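Local coordinates for protein SAM-dependent O-methyltransferase (Leptospira interrogans, PDB 2HNK) that binds S-adenosyl-L-homocysteine and probably transfers methyl groups from S-adenosylmethionine to hydroxyl oxygens of a substrate, at residues 65-70 against 149-154. Numbering follows the deposited sequence.
Sequences IEIGTF and DLFFLD. With SAH (S-adenosyl-L-homocysteine), chain O.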
loop_
_atom_site.group_PDB
_atom_site.type_symbol
_atom_site.label_atom_id
_atom_site.label_comp_id
_atom_site.label_asym_id
_atom_site.label_seq_id
_atom_site.Cartn_x
_atom_site.Cartn_y
_atom_site.Cartn_z
ATOM N N ILE C 65 10.934 -11.903 -5.094
ATOM C CA ILE C 65 10.534 -13.212 -5.615
ATOM C C ILE C 65 9.029 -13.257 -5.841
ATOM O O ILE C 65 8.251 -13.010 -4.924
ATOM C CB ILE C 65 10.963 -14.394 -4.713
ATOM C CG1 ILE C 65 12.487 -14.453 -4.578
ATOM C CG2 ILE C 65 10.422 -15.728 -5.265
ATOM C CD1 ILE C 65 12.973 -15.512 -3.596
ATOM N N GLU C 66 8.641 -13.572 -7.073
ATOM C CA GLU C 66 7.251 -13.790 -7.420
ATOM C C GLU C 66 6.973 -15.288 -7.498
ATOM O O GLU C 66 7.612 -16.002 -8.270
ATOM C CB GLU C 66 6.914 -13.095 -8.747
ATOM C CG GLU C 66 5.535 -13.437 -9.298
ATOM C CD GLU C 66 5.173 -12.602 -10.499
ATOM O OE1 GLU C 66 5.347 -13.075 -11.651
ATOM O OE2 GLU C 66 4.743 -11.455 -10.292
ATOM N N ILE C 67 6.019 -15.747 -6.688
ATOM C CA ILE C 67 5.586 -17.138 -6.683
ATOM C C ILE C 67 4.280 -17.226 -7.471
ATOM O O ILE C 67 3.191 -16.934 -6.939
ATOM C CB ILE C 67 5.367 -17.688 -5.242
ATOM C CG1 ILE C 67 6.591 -17.438 -4.340
ATOM C CG2 ILE C 67 5.047 -19.180 -5.275
ATOM C CD1 ILE C 67 6.252 -17.400 -2.870
ATOM N N GLY C 68 4.390 -17.622 -8.735
ATOM C CA GLY C 68 3.241 -17.664 -9.631
ATOM C C GLY C 68 3.257 -16.493 -10.586
ATOM O O GLY C 68 2.899 -15.361 -10.221
ATOM N N THR C 69 3.650 -16.780 -11.820
ATOM C CA THR C 69 3.931 -15.755 -12.820
ATOM C C THR C 69 2.927 -15.683 -13.963
ATOM O O THR C 69 2.619 -14.587 -14.437
ATOM C CB THR C 69 5.374 -15.921 -13.351
ATOM O OG1 THR C 69 6.266 -15.606 -12.283
ATOM C CG2 THR C 69 5.668 -15.000 -14.534
ATOM N N PHE C 70 2.438 -16.844 -14.415
ATOM C CA PHE C 70 1.437 -16.911 -15.492
ATOM C C PHE C 70 1.965 -16.166 -16.723
ATOM O O PHE C 70 3.147 -16.317 -17.060
ATOM C CB PHE C 70 0.084 -16.382 -14.985
ATOM C CG PHE C 70 -1.088 -16.654 -15.901
ATOM C CD1 PHE C 70 -1.197 -17.858 -16.601
ATOM C CD2 PHE C 70 -2.101 -15.713 -16.032
ATOM C CE1 PHE C 70 -2.290 -18.104 -17.436
ATOM C CE2 PHE C 70 -3.194 -15.952 -16.865
ATOM C CZ PHE C 70 -3.289 -17.146 -17.569
ATOM N N ASP C 149 13.902 -8.981 -0.279
ATOM C CA ASP C 149 13.236 -7.752 0.154
ATOM C C ASP C 149 11.722 -7.867 0.128
ATOM O O ASP C 149 11.037 -7.406 1.049
ATOM C CB ASP C 149 13.660 -6.586 -0.738
ATOM C CG ASP C 149 15.134 -6.295 -0.643
ATOM O OD1 ASP C 149 15.676 -6.368 0.469
ATOM O OD2 ASP C 149 15.743 -5.978 -1.674
ATOM N N LEU C 150 11.208 -8.481 -0.935
ATOM C CA LEU C 150 9.780 -8.490 -1.186
ATOM C C LEU C 150 9.341 -9.771 -1.886
ATOM O O LEU C 150 10.025 -10.272 -2.782
ATOM C CB LEU C 150 9.372 -7.242 -1.987
ATOM C CG LEU C 150 7.892 -6.944 -2.241
ATOM C CD1 LEU C 150 7.649 -5.438 -2.361
ATOM C CD2 LEU C 150 7.385 -7.654 -3.490
ATOM N N PHE C 151 8.196 -10.288 -1.454
ATOM C CA PHE C 151 7.569 -11.439 -2.080
ATOM C C PHE C 151 6.209 -11.089 -2.642
ATOM O O PHE C 151 5.455 -10.343 -2.021
ATOM C CB PHE C 151 7.366 -12.552 -1.062
ATOM C CG PHE C 151 8.465 -13.552 -1.029
ATOM C CD1 PHE C 151 9.554 -13.378 -0.184
ATOM C CD2 PHE C 151 8.404 -14.689 -1.824
ATOM C CE1 PHE C 151 10.576 -14.330 -0.139
ATOM C CE2 PHE C 151 9.413 -15.650 -1.779
ATOM C CZ PHE C 151 10.501 -15.465 -0.944
ATOM N N PHE C 152 5.895 -11.654 -3.805
ATOM C CA PHE C 152 4.534 -11.662 -4.312
ATOM C C PHE C 152 4.027 -13.109 -4.380
ATOM O O PHE C 152 4.542 -13.919 -5.151
ATOM C CB PHE C 152 4.461 -10.995 -5.684
ATOM C CG PHE C 152 3.063 -10.820 -6.202
ATOM C CD1 PHE C 152 2.083 -10.197 -5.428
ATOM C CD2 PHE C 152 2.720 -11.264 -7.469
ATOM C CE1 PHE C 152 0.782 -10.045 -5.903
ATOM C CE2 PHE C 152 1.414 -11.097 -7.962
ATOM C CZ PHE C 152 0.451 -10.491 -7.171
ATOM N N LEU C 153 3.028 -13.420 -3.564
ATOM C CA LEU C 153 2.430 -14.744 -3.531
ATOM C C LEU C 153 1.130 -14.795 -4.346
ATOM O O LEU C 153 0.105 -14.230 -3.947
ATOM C CB LEU C 153 2.177 -15.197 -2.083
ATOM C CG LEU C 153 1.423 -16.522 -1.878
ATOM C CD1 LEU C 153 2.130 -17.705 -2.585
ATOM C CD2 LEU C 153 1.200 -16.822 -0.396
ATOM N N ASP C 154 1.189 -15.505 -5.471
ATOM C CA ASP C 154 0.063 -15.636 -6.386
ATOM C C ASP C 154 0.072 -16.986 -7.120
ATOM O O ASP C 154 -0.213 -17.064 -8.314
ATOM C CB ASP C 154 0.087 -14.486 -7.395
ATOM C CG ASP C 154 -1.221 -14.336 -8.145
ATOM O OD1 ASP C 154 -2.268 -14.836 -7.670
ATOM O OD2 ASP C 154 -1.193 -13.702 -9.211
HETATM N N SAH O . 1.017 -13.209 -11.224
HETATM C CA SAH O . 0.236 -13.604 -12.437
HETATM C CB SAH O . -0.932 -14.507 -12.038
HETATM C CG SAH O . -0.508 -15.846 -11.429
HETATM S SD SAH O . -1.700 -17.129 -11.869
HETATM C C SAH O . -0.243 -12.413 -13.284
HETATM O O SAH O . -0.794 -12.588 -14.375
HETATM O OXT SAH O . -0.091 -11.253 -12.908
HETATM C "C5'" SAH O . -0.823 -18.457 -11.004
HETATM C "C4'" SAH O . 0.360 -19.060 -11.755
HETATM O "O4'" SAH O . 1.084 -19.882 -10.863
HETATM C "C3'" SAH O . -0.059 -19.936 -12.923
HETATM O "O3'" SAH O . 0.624 -19.502 -14.076
HETATM C "C2'" SAH O . 0.387 -21.344 -12.580
HETATM O "O2'" SAH O . 0.968 -21.973 -13.703
HETATM C "C1'" SAH O . 1.420 -21.110 -11.482
HETATM N N9 SAH O . 1.507 -22.210 -10.495
HETATM C C8 SAH O . 0.529 -23.096 -10.101
HETATM N N7 SAH O . 1.055 -23.945 -9.183
HETATM C C5 SAH O . 2.353 -23.613 -8.980
HETATM C C6 SAH O . 3.357 -24.134 -8.162
HETATM N N6 SAH O . 3.120 -25.172 -7.369
HETATM N N1 SAH O . 4.619 -23.569 -8.182
HETATM C C2 SAH O . 4.890 -22.488 -9.000
HETATM N N3 SAH O . 3.894 -21.973 -9.808
HETATM C C4 SAH O . 2.649 -22.527 -9.802
#
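Ile65, Glu66 and Ile67 pair in parallel with Phe151, Phe152 and Leu153, and the axes of strands 65-67 and 150-153 approach to 4.8 Å. Four backbone hydrogen bonds join them, from Ile65 N to Leu150 O (3.0 Å), Phe152 N to Ile65 O, Ile67 N to Phe152 O and Asp154 N to Ile67 O. The tight packing is on the face carrying Ile65, Ile67, Phe151 and Leu153. Here Ile65 lays CB over the flat of the Phe151 ring, 4.0 Å from its centroid, a CH-pi contact, while its CD1 reaches ring atom CZ. With CG1 of Ile67 beside its own backbone N (chi1 -52°), CD1 lies 3.6 Å from Phe151 CD2 and also meets Leu153 CD1. Ile167 of helix 160-170 packs on both Ile67 and Phe151.

The other face is more loosely joined and more polar, though still buried. Glu66 runs alongside Phe152, CG at the ring edge and OE2 3.5 Å from CD2, with carboxylate and ring turned 56° apart. Both carboxylate oxygens are engaged: Thr69 OG1 donates to the anti lone pair of OE1, and OE2 bonds to Ser74 OG, which also binds the ligand. This should keep the carboxylate from swivelling.

Past the strand ends the segments part around S-adenosylhomocysteine. Its amino N donates to Gly68 O (3.0 Å) and to Asp154 OD2 (3.0 Å), one acceptor from each segment, with the Phe152 ring edge nearby. Lys157 makes a salt bridge with Asp154 OD1. Gly68 CA comes 3.7 Å from Asp154 O, so the chains run close here. Adjacent parallel strands 63-67 and 148-153, the first followed by a glycine-containing loop and the second by an aspartate, together holding the ligand's amino acid part, are the hallmark of the Rossmann-like class I methyltransferase fold.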